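Local coordinates for nicastrin (Dictyostelium purpureum, PDB 4R12), which probably serves as an essential, putatively substrate-recruiting subunit of gamma-secretase, the complex that cleaves membrane proteins such as Notch receptors within the membrane, at residues A[268-282]-A[381-393]. Residues are numbered along the deposited sequence; the frame is centred on the assembly and turned at random.
Sequences WNAERWGYVGSEYFI and PPSSSMSFLKKTN
Ser384 OG donates a hydrogen bond to Glu271 OE1 at 2.6 Å, reaching the carboxylate on its anti side. The same oxygen accepts a second from Ser278 OG, on its syn lone pair, also at 2.6 Å, so one buried oxygen is gripped by a serine from each segment. Ser278 OG is probably hydrogen-bonded to Ser387 OG as well, 2.8 Å away; serines are small enough to let these two hydroxyls meet between the helices.

Beside this polar row, the longer branch of Ile282 sets CD1 squarely over the flat face of Phe388, a CH-pi contact 3.5 Å from the ring centroid, while Trp268 CZ2 meets Phe388 CZ at the ring edge, 3.8 Å away. Tyr275, at the N-cap of helix 276-287, is long enough to pass Ser383 O, 3.4 Å from its CE1, and bring its OH to 3.3 Å from Pro382 CA; Met386 SD approaches its ring obliquely, a Met-aromatic contact. At the outer margin a long, straight Lys390 (chi2 173°, chi3 -173°) carries NZ to 3.0 Å from Glu279 OE2 in a salt bridge and also bonds Tyr117 O.

Further out, Ser278 N meets Glu271 OE2 from above the carboxylate plane, and Asp222 holds the backbone of Glu271. Glu324 binds Ser384 N and Ser385 OG. Donors from both segments thus fix the Glu271 carboxylate in position; these bonds, the salt bridge and the Ile282-Phe388 packing tie 268-282 to 381-393 within the large lobe, related to zinc exopeptidases.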
ATOM      1  N   TRP A 268      -4.784  -7.786  -0.951  1.00 23.01           N
ATOM      2  CA  TRP A 268      -5.488  -6.931  -1.921  1.00 23.05           C
ATOM      3  C   TRP A 268      -4.631  -5.732  -2.288  1.00 23.12           C
ATOM      4  O   TRP A 268      -4.068  -5.077  -1.407  1.00 21.17           O
ATOM      5  CB  TRP A 268      -6.840  -6.423  -1.379  1.00 22.83           C
ATOM      6  CG  TRP A 268      -7.805  -7.472  -0.951  1.00 25.29           C
ATOM      7  CD1 TRP A 268      -8.400  -7.579   0.279  1.00 25.24           C
ATOM      8  CD2 TRP A 268      -8.303  -8.565  -1.736  1.00 25.44           C
ATOM      9  NE1 TRP A 268      -9.234  -8.671   0.304  1.00 25.74           N
ATOM     10  CE2 TRP A 268      -9.189  -9.297  -0.918  1.00 27.70           C
ATOM     11  CE3 TRP A 268      -8.088  -8.996  -3.052  1.00 25.18           C
ATOM     12  CZ2 TRP A 268      -9.859 -10.432  -1.373  1.00 33.78           C
ATOM     13  CZ3 TRP A 268      -8.756 -10.126  -3.494  1.00 41.69           C
ATOM     14  CH2 TRP A 268      -9.624 -10.829  -2.657  1.00 37.09           C
ATOM     15  N   ASN A 269      -4.545  -5.433  -3.583  1.00 24.34           N
ATOM     16  CA  ASN A 269      -3.782  -4.278  -4.041  1.00 25.29           C
ATOM     17  C   ASN A 269      -4.721  -3.125  -4.405  1.00 24.76           C
ATOM     18  O   ASN A 269      -5.894  -3.347  -4.686  1.00 24.63           O
ATOM     19  CB  ASN A 269      -2.915  -4.659  -5.240  1.00 24.25           C
ATOM     20  CG  ASN A 269      -1.701  -3.758  -5.397  1.00 24.48           C
ATOM     21  OD1 ASN A 269      -1.623  -2.683  -4.792  1.00 25.61           O
ATOM     22  ND2 ASN A 269      -0.747  -4.185  -6.238  1.00 25.09           N
ATOM     23  N   ALA A 270      -4.186  -1.909  -4.380  1.00 22.30           N
ATOM     24  CA  ALA A 270      -4.892  -0.679  -4.752  1.00 24.14           C
ATOM     25  C   ALA A 270      -6.169  -0.424  -3.931  1.00 26.19           C
ATOM     26  O   ALA A 270      -7.078   0.294  -4.364  1.00 26.61           O
ATOM     27  CB  ALA A 270      -5.198  -0.694  -6.262  1.00 23.76           C
ATOM     28  N   GLU A 271      -6.217  -0.982  -2.722  1.00 24.72           N
ATOM     29  CA  GLU A 271      -7.342  -0.749  -1.830  1.00 25.19           C
ATOM     30  C   GLU A 271      -7.419   0.692  -1.353  1.00 27.07           C
ATOM     31  O   GLU A 271      -8.507   1.187  -1.062  1.00 27.29           O
ATOM     32  CB  GLU A 271      -7.262  -1.676  -0.607  1.00 22.78           C
ATOM     33  CG  GLU A 271      -7.411  -3.120  -0.970  1.00 23.29           C
ATOM     34  CD  GLU A 271      -8.813  -3.451  -1.475  1.00 25.19           C
ATOM     35  OE1 GLU A 271      -9.720  -3.650  -0.649  1.00 26.98           O
ATOM     36  OE2 GLU A 271      -9.004  -3.503  -2.698  1.00 24.42           O
ATOM     37  N   ARG A 272      -6.271   1.368  -1.259  1.00 25.35           N
ATOM     38  CA  ARG A 272      -6.279   2.746  -0.761  1.00 26.33           C
ATOM     39  C   ARG A 272      -6.913   3.685  -1.774  1.00 28.80           C
ATOM     40  O   ARG A 272      -7.102   4.866  -1.497  1.00 28.00           O
ATOM     41  CB  ARG A 272      -4.872   3.239  -0.431  1.00 25.89           C
ATOM     42  CG  ARG A 272      -4.064   2.334   0.476  1.00 28.30           C
ATOM     43  CD  ARG A 272      -4.874   1.844   1.604  1.00 27.15           C
ATOM     44  NE  ARG A 272      -4.146   0.985   2.551  1.00 27.65           N
ATOM     45  CZ  ARG A 272      -4.713   0.570   3.678  1.00 28.55           C
ATOM     46  NH1 ARG A 272      -5.971   0.939   3.932  1.00 23.76           N
ATOM     47  NH2 ARG A 272      -4.056  -0.188   4.540  1.00 26.49           N
ATOM     48  N   TRP A 273      -7.237   3.161  -2.953  1.00 26.34           N
ATOM     49  CA  TRP A 273      -7.797   3.991  -4.012  1.00 29.55           C
ATOM     50  C   TRP A 273      -9.188   3.482  -4.382  1.00 30.89           C
ATOM     51  O   TRP A 273      -9.485   3.199  -5.547  1.00 31.45           O
ATOM     52  CB  TRP A 273      -6.846   4.014  -5.212  1.00 29.61           C
ATOM     53  CG  TRP A 273      -5.484   4.490  -4.808  1.00 29.17           C
ATOM     54  CD1 TRP A 273      -4.400   3.710  -4.494  1.00 30.14           C
ATOM     55  CD2 TRP A 273      -5.071   5.849  -4.606  1.00 29.03           C
ATOM     56  NE1 TRP A 273      -3.337   4.504  -4.130  1.00 27.57           N
ATOM     57  CE2 TRP A 273      -3.723   5.817  -4.189  1.00 28.65           C
ATOM     58  CE3 TRP A 273      -5.711   7.087  -4.737  1.00 31.93           C
ATOM     59  CZ2 TRP A 273      -3.003   6.976  -3.909  1.00 30.52           C
ATOM     60  CZ3 TRP A 273      -4.992   8.236  -4.463  1.00 32.59           C
ATOM     61  CH2 TRP A 273      -3.652   8.174  -4.055  1.00 33.98           C
ATOM     62  N   GLY A 274     -10.029   3.354  -3.362  1.00 28.98           N
ATOM     63  CA  GLY A 274     -11.418   2.973  -3.552  1.00 29.94           C
ATOM     64  C   GLY A 274     -11.693   1.481  -3.528  1.00 29.28           C
ATOM     65  O   GLY A 274     -12.618   1.016  -4.198  1.00 28.54           O
ATOM     66  N   TYR A 275     -10.872   0.727  -2.787  1.00 27.58           N
ATOM     67  CA  TYR A 275     -11.057  -0.718  -2.635  1.00 25.09           C
ATOM     68  C   TYR A 275     -11.134  -1.483  -3.951  1.00 27.21           C
ATOM     69  O   TYR A 275     -11.890  -2.439  -4.046  1.00 26.78           O
ATOM     70  CB  TYR A 275     -12.343  -1.009  -1.836  1.00 28.79           C
ATOM     71  CG  TYR A 275     -12.446  -0.266  -0.531  1.00 28.39           C
ATOM     72  CD1 TYR A 275     -11.609  -0.584   0.530  1.00 28.94           C
ATOM     73  CD2 TYR A 275     -13.380   0.753  -0.348  1.00 30.73           C
ATOM     74  CE1 TYR A 275     -11.683   0.086   1.726  1.00 28.00           C
ATOM     75  CE2 TYR A 275     -13.468   1.432   0.863  1.00 30.72           C
ATOM     76  CZ  TYR A 275     -12.610   1.083   1.896  1.00 29.75           C
ATOM     77  OH  TYR A 275     -12.660   1.732   3.105  1.00 29.14           O
ATOM     78  N   VAL A 276     -10.374  -1.092  -4.971  1.00 26.68           N
ATOM     79  CA  VAL A 276     -10.636  -1.683  -6.277  1.00 26.53           C
ATOM     80  C   VAL A 276     -10.157  -3.125  -6.392  1.00 26.44           C
ATOM     81  O   VAL A 276     -10.691  -3.885  -7.203  1.00 27.14           O
ATOM     82  CB  VAL A 276     -10.030  -0.851  -7.416  1.00 28.90           C
ATOM     83  CG1 VAL A 276     -10.646   0.551  -7.413  1.00 29.29           C
ATOM     84  CG2 VAL A 276      -8.530  -0.781  -7.306  1.00 27.58           C
ATOM     85  N   GLY A 277      -9.168  -3.507  -5.582  1.00 26.45           N
ATOM     86  CA  GLY A 277      -8.702  -4.885  -5.554  1.00 24.71           C
ATOM     87  C   GLY A 277      -9.738  -5.867  -5.027  1.00 27.69           C
ATOM     88  O   GLY A 277     -10.080  -6.840  -5.704  1.00 27.94           O
ATOM     89  N   SER A 278     -10.247  -5.623  -3.824  1.00 24.86           N
ATOM     90  CA  SER A 278     -11.311  -6.478  -3.301  1.00 26.75           C
ATOM     91  C   SER A 278     -12.563  -6.422  -4.183  1.00 27.79           C
ATOM     92  O   SER A 278     -13.175  -7.453  -4.466  1.00 27.50           O
ATOM     93  CB  SER A 278     -11.663  -6.110  -1.852  1.00 25.72           C
ATOM     94  OG  SER A 278     -11.899  -4.726  -1.677  1.00 26.81           O
ATOM     95  N   GLU A 279     -12.934  -5.234  -4.649  1.00 28.43           N
ATOM     96  CA  GLU A 279     -14.135  -5.113  -5.484  1.00 31.53           C
ATOM     97  C   GLU A 279     -14.041  -5.887  -6.800  1.00 32.01           C
ATOM     98  O   GLU A 279     -14.997  -6.567  -7.194  1.00 31.29           O
ATOM     99  CB  GLU A 279     -14.447  -3.645  -5.782  1.00 30.30           C
ATOM    100  CG  GLU A 279     -14.989  -2.871  -4.587  1.00 34.87           C
ATOM    101  CD  GLU A 279     -16.407  -3.295  -4.163  1.00 38.34           C
ATOM    102  OE1 GLU A 279     -17.014  -4.185  -4.802  1.00 40.93           O
ATOM    103  OE2 GLU A 279     -16.912  -2.723  -3.176  1.00 38.10           O
ATOM    104  N   TYR A 280     -12.904  -5.788  -7.482  1.00 28.85           N
ATOM    105  CA  TYR A 280     -12.744  -6.462  -8.769  1.00 29.50           C
ATOM    106  C   TYR A 280     -12.806  -7.978  -8.588  1.00 31.10           C
ATOM    107  O   TYR A 280     -13.464  -8.668  -9.354  1.00 30.96           O
ATOM    108  CB  TYR A 280     -11.426  -6.046  -9.425  1.00 27.95           C
ATOM    109  CG  TYR A 280     -11.269  -6.366 -10.902  1.00 29.63           C
ATOM    110  CD1 TYR A 280     -10.922  -7.647 -11.327  1.00 28.13           C
ATOM    111  CD2 TYR A 280     -11.393  -5.364 -11.866  1.00 30.11           C
ATOM    112  CE1 TYR A 280     -10.745  -7.933 -12.675  1.00 29.68           C
ATOM    113  CE2 TYR A 280     -11.216  -5.640 -13.213  1.00 31.51           C
ATOM    114  CZ  TYR A 280     -10.891  -6.926 -13.613  1.00 31.26           C
ATOM    115  OH  TYR A 280     -10.694  -7.204 -14.946  1.00 31.12           O
ATOM    116  N   PHE A 281     -12.128  -8.485  -7.561  1.00 31.04           N
ATOM    117  CA  PHE A 281     -12.119  -9.921  -7.300  1.00 28.65           C
ATOM    118  C   PHE A 281     -13.538 -10.424  -7.010  1.00 30.85           C
ATOM    119  O   PHE A 281     -13.976 -11.413  -7.589  1.00 29.74           O
ATOM    120  CB  PHE A 281     -11.172 -10.251  -6.133  1.00 28.54           C
ATOM    121  CG  PHE A 281     -10.924 -11.725  -5.942  1.00 30.02           C
ATOM    122  CD1 PHE A 281     -10.062 -12.408  -6.787  1.00 29.83           C
ATOM    123  CD2 PHE A 281     -11.533 -12.421  -4.911  1.00 31.50           C
ATOM    124  CE1 PHE A 281      -9.816 -13.763  -6.609  1.00 30.85           C
ATOM    125  CE2 PHE A 281     -11.290 -13.784  -4.725  1.00 29.26           C
ATOM    126  CZ  PHE A 281     -10.440 -14.453  -5.575  1.00 30.57           C
ATOM    127  N   ILE A 282     -14.247  -9.731  -6.120  1.00 29.22           N
ATOM    128  CA  ILE A 282     -15.640 -10.082  -5.795  1.00 29.91           C
ATOM    129  C   ILE A 282     -16.533 -10.036  -7.038  1.00 33.22           C
ATOM    130  O   ILE A 282     -17.338 -10.941  -7.273  1.00 34.51           O
ATOM    131  CB  ILE A 282     -16.220  -9.147  -4.720  1.00 30.74           C
ATOM    132  CG1 ILE A 282     -15.575  -9.448  -3.370  1.00 28.11           C
ATOM    133  CG2 ILE A 282     -17.761  -9.286  -4.628  1.00 30.93           C
ATOM    134  CD1 ILE A 282     -15.733  -8.328  -2.362  1.00 28.35           C
ATOM    135  N   PRO A 381     -14.504   0.614  10.573  1.00 30.95           N
ATOM    136  CA  PRO A 381     -13.533   1.561  10.015  1.00 28.64           C
ATOM    137  C   PRO A 381     -13.303   1.246   8.545  1.00 27.25           C
ATOM    138  O   PRO A 381     -13.710   0.171   8.114  1.00 26.26           O
ATOM    139  CB  PRO A 381     -12.270   1.296  10.838  1.00 28.45           C
ATOM    140  CG  PRO A 381     -12.367  -0.158  11.205  1.00 27.91           C
ATOM    141  CD  PRO A 381     -13.863  -0.414  11.411  1.00 29.23           C
ATOM    142  N   PRO A 382     -12.686   2.169   7.789  1.00 28.75           N
ATOM    143  CA  PRO A 382     -12.369   1.865   6.390  1.00 27.95           C
ATOM    144  C   PRO A 382     -11.616   0.548   6.279  1.00 26.10           C
ATOM    145  O   PRO A 382     -10.564   0.394   6.900  1.00 26.24           O
ATOM    146  CB  PRO A 382     -11.474   3.034   5.960  1.00 29.45           C
ATOM    147  CG  PRO A 382     -11.778   4.129   6.901  1.00 28.93           C
ATOM    148  CD  PRO A 382     -12.178   3.487   8.204  1.00 28.28           C
ATOM    149  N   SER A 383     -12.169  -0.401   5.535  1.00 25.93           N
ATOM    150  CA  SER A 383     -11.597  -1.739   5.474  1.00 26.20           C
ATOM    151  C   SER A 383     -12.082  -2.474   4.241  1.00 24.90           C
ATOM    152  O   SER A 383     -13.169  -2.196   3.727  1.00 27.50           O
ATOM    153  CB  SER A 383     -11.962  -2.544   6.726  1.00 26.54           C
ATOM    154  OG  SER A 383     -13.366  -2.580   6.905  1.00 27.15           O
ATOM    155  N   SER A 384     -11.263  -3.412   3.783  1.00 24.27           N
ATOM    156  CA  SER A 384     -11.558  -4.221   2.608  1.00 24.86           C
ATOM    157  C   SER A 384     -12.776  -5.114   2.803  1.00 26.53           C
ATOM    158  O   SER A 384     -13.409  -5.535   1.821  1.00 25.71           O
ATOM    159  CB  SER A 384     -10.337  -5.074   2.250  1.00 24.42           C
ATOM    160  OG  SER A 384      -9.281  -4.236   1.813  1.00 23.85           O
ATOM    161  N   SER A 385     -13.078  -5.428   4.064  1.00 25.20           N
ATOM    162  CA  SER A 385     -14.264  -6.212   4.401  1.00 25.69           C
ATOM    163  C   SER A 385     -15.539  -5.520   3.930  1.00 26.21           C
ATOM    164  O   SER A 385     -16.543  -6.168   3.649  1.00 27.80           O
ATOM    165  CB  SER A 385     -14.343  -6.456   5.908  1.00 25.42           C
ATOM    166  OG  SER A 385     -13.324  -7.339   6.339  1.00 26.06           O
ATOM    167  N   MET A 386     -15.497  -4.194   3.861  1.00 27.33           N
ATOM    168  CA  MET A 386     -16.622  -3.433   3.342  1.00 28.63           C
ATOM    169  C   MET A 386     -17.064  -3.892   1.949  1.00 31.14           C
ATOM    170  O   MET A 386     -18.257  -3.835   1.620  1.00 30.60           O
ATOM    171  CB  MET A 386     -16.284  -1.946   3.308  1.00 29.08           C
ATOM    172  CG  MET A 386     -16.215  -1.308   4.682  1.00 28.82           C
ATOM    173  SD  MET A 386     -15.791   0.446   4.593  1.00 31.38           S
ATOM    174  CE  MET A 386     -16.294   0.988   6.222  1.00 31.93           C
ATOM    175  N   SER A 387     -16.120  -4.347   1.132  1.00 29.04           N
ATOM    176  CA  SER A 387     -16.470  -4.795  -0.210  1.00 29.31           C
ATOM    177  C   SER A 387     -17.318  -6.056  -0.142  1.00 31.22           C
ATOM    178  O   SER A 387     -18.253  -6.225  -0.925  1.00 31.50           O
ATOM    179  CB  SER A 387     -15.215  -5.040  -1.050  1.00 29.60           C
ATOM    180  OG  SER A 387     -14.464  -3.848  -1.168  1.00 27.66           O
ATOM    181  N   PHE A 388     -16.999  -6.946   0.794  1.00 30.19           N
ATOM    182  CA  PHE A 388     -17.780  -8.175   0.945  1.00 30.93           C
ATOM    183  C   PHE A 388     -19.138  -7.911   1.595  1.00 30.43           C
ATOM    184  O   PHE A 388     -20.139  -8.524   1.223  1.00 33.59           O
ATOM    185  CB  PHE A 388     -16.988  -9.218   1.751  1.00 29.46           C
ATOM    186  CG  PHE A 388     -15.775  -9.728   1.027  1.00 28.00           C
ATOM    187  CD1 PHE A 388     -14.602  -9.002   1.024  1.00 28.39           C
ATOM    188  CD2 PHE A 388     -15.823 -10.922   0.320  1.00 29.76           C
ATOM    189  CE1 PHE A 388     -13.487  -9.459   0.341  1.00 28.63           C
ATOM    190  CE2 PHE A 388     -14.710 -11.383  -0.364  1.00 31.25           C
ATOM    191  CZ  PHE A 388     -13.545 -10.642  -0.359  1.00 29.36           C
ATOM    192  N   LEU A 389     -19.178  -6.990   2.551  1.00 28.50           N
ATOM    193  CA  LEU A 389     -20.432  -6.702   3.264  1.00 31.37           C
ATOM    194  C   LEU A 389     -21.482  -6.016   2.390  1.00 35.52           C
ATOM    195  O   LEU A 389     -22.675  -6.000   2.725  1.00 33.83           O
ATOM    196  CB  LEU A 389     -20.137  -5.849   4.494  1.00 31.48           C
ATOM    197  CG  LEU A 389     -19.407  -6.636   5.581  1.00 30.24           C
ATOM    198  CD1 LEU A 389     -18.658  -5.699   6.516  1.00 28.13           C
ATOM    199  CD2 LEU A 389     -20.402  -7.511   6.341  1.00 33.09           C
ATOM    200  N   LYS A 390     -21.041  -5.442   1.274  1.00 36.07           N
ATOM    201  CA  LYS A 390     -21.970  -4.921   0.277  1.00 37.14           C
ATOM    202  C   LYS A 390     -22.732  -6.051  -0.396  1.00 38.99           C
ATOM    203  O   LYS A 390     -23.804  -5.842  -0.948  1.00 40.83           O
ATOM    204  CB  LYS A 390     -21.235  -4.106  -0.782  1.00 35.81           C
ATOM    205  CG  LYS A 390     -20.620  -2.816  -0.285  1.00 34.92           C
ATOM    206  CD  LYS A 390     -19.771  -2.170  -1.380  1.00 35.47           C
ATOM    207  CE  LYS A 390     -19.003  -0.966  -0.841  1.00 35.89           C
ATOM    208  NZ  LYS A 390     -18.187  -0.271  -1.886  1.00 35.19           N
ATOM    209  N   LYS A 391     -22.163  -7.249  -0.359  1.00 36.59           N
ATOM    210  CA  LYS A 391     -22.755  -8.391  -1.045  1.00 36.41           C
ATOM    211  C   LYS A 391     -23.453  -9.348  -0.094  1.00 39.04           C
ATOM    212  O   LYS A 391     -24.496  -9.911  -0.426  1.00 40.29           O
ATOM    213  CB  LYS A 391     -21.691  -9.152  -1.836  1.00 35.49           C
ATOM    214  CG  LYS A 391     -21.003  -8.311  -2.884  1.00 36.36           C
ATOM    215  CD  LYS A 391     -21.982  -7.761  -3.918  1.00 39.55           C
ATOM    216  CE  LYS A 391     -21.198  -7.104  -5.054  1.00 39.43           C
ATOM    217  NZ  LYS A 391     -22.055  -6.560  -6.136  1.00 44.66           N
ATOM    218  N   THR A 392     -22.885  -9.541   1.091  1.00 36.90           N
ATOM    219  CA  THR A 392     -23.491 -10.454   2.050  1.00 38.84           C
ATOM    220  C   THR A 392     -23.355  -9.994   3.497  1.00 40.51           C
ATOM    221  O   THR A 392     -22.365  -9.372   3.887  1.00 35.58           O
ATOM    222  CB  THR A 392     -22.891 -11.866   1.928  1.00 39.45           C
ATOM    223  OG1 THR A 392     -23.501 -12.722   2.898  1.00 41.97           O
ATOM    224  CG2 THR A 392     -21.389 -11.845   2.169  1.00 38.44           C
ATOM    225  N   ASN A 393     -24.371 -10.320   4.290  1.00 41.36           N
ATOM    226  CA  ASN A 393     -24.347 -10.096   5.730  1.00 42.93           C
ATOM    227  C   ASN A 393     -24.470 -11.417   6.478  1.00 42.29           C
ATOM    228  O   ASN A 393     -24.661 -11.430   7.689  1.00 43.65           O
ATOM    229  CB  ASN A 393     -25.479  -9.152   6.152  1.00 48.47           C
ATOM    230  CG  ASN A 393     -26.779  -9.443   5.422  1.00 52.59           C
ATOM    231  OD1 ASN A 393     -27.523 -10.353   5.790  1.00 56.62           O
ATOM    232  ND2 ASN A 393     -27.055  -8.672   4.372  1.00 56.12           N
TER
HETATM  233  O   HOH W   1     -18.923  -5.465  -3.475  1.00 36.81           O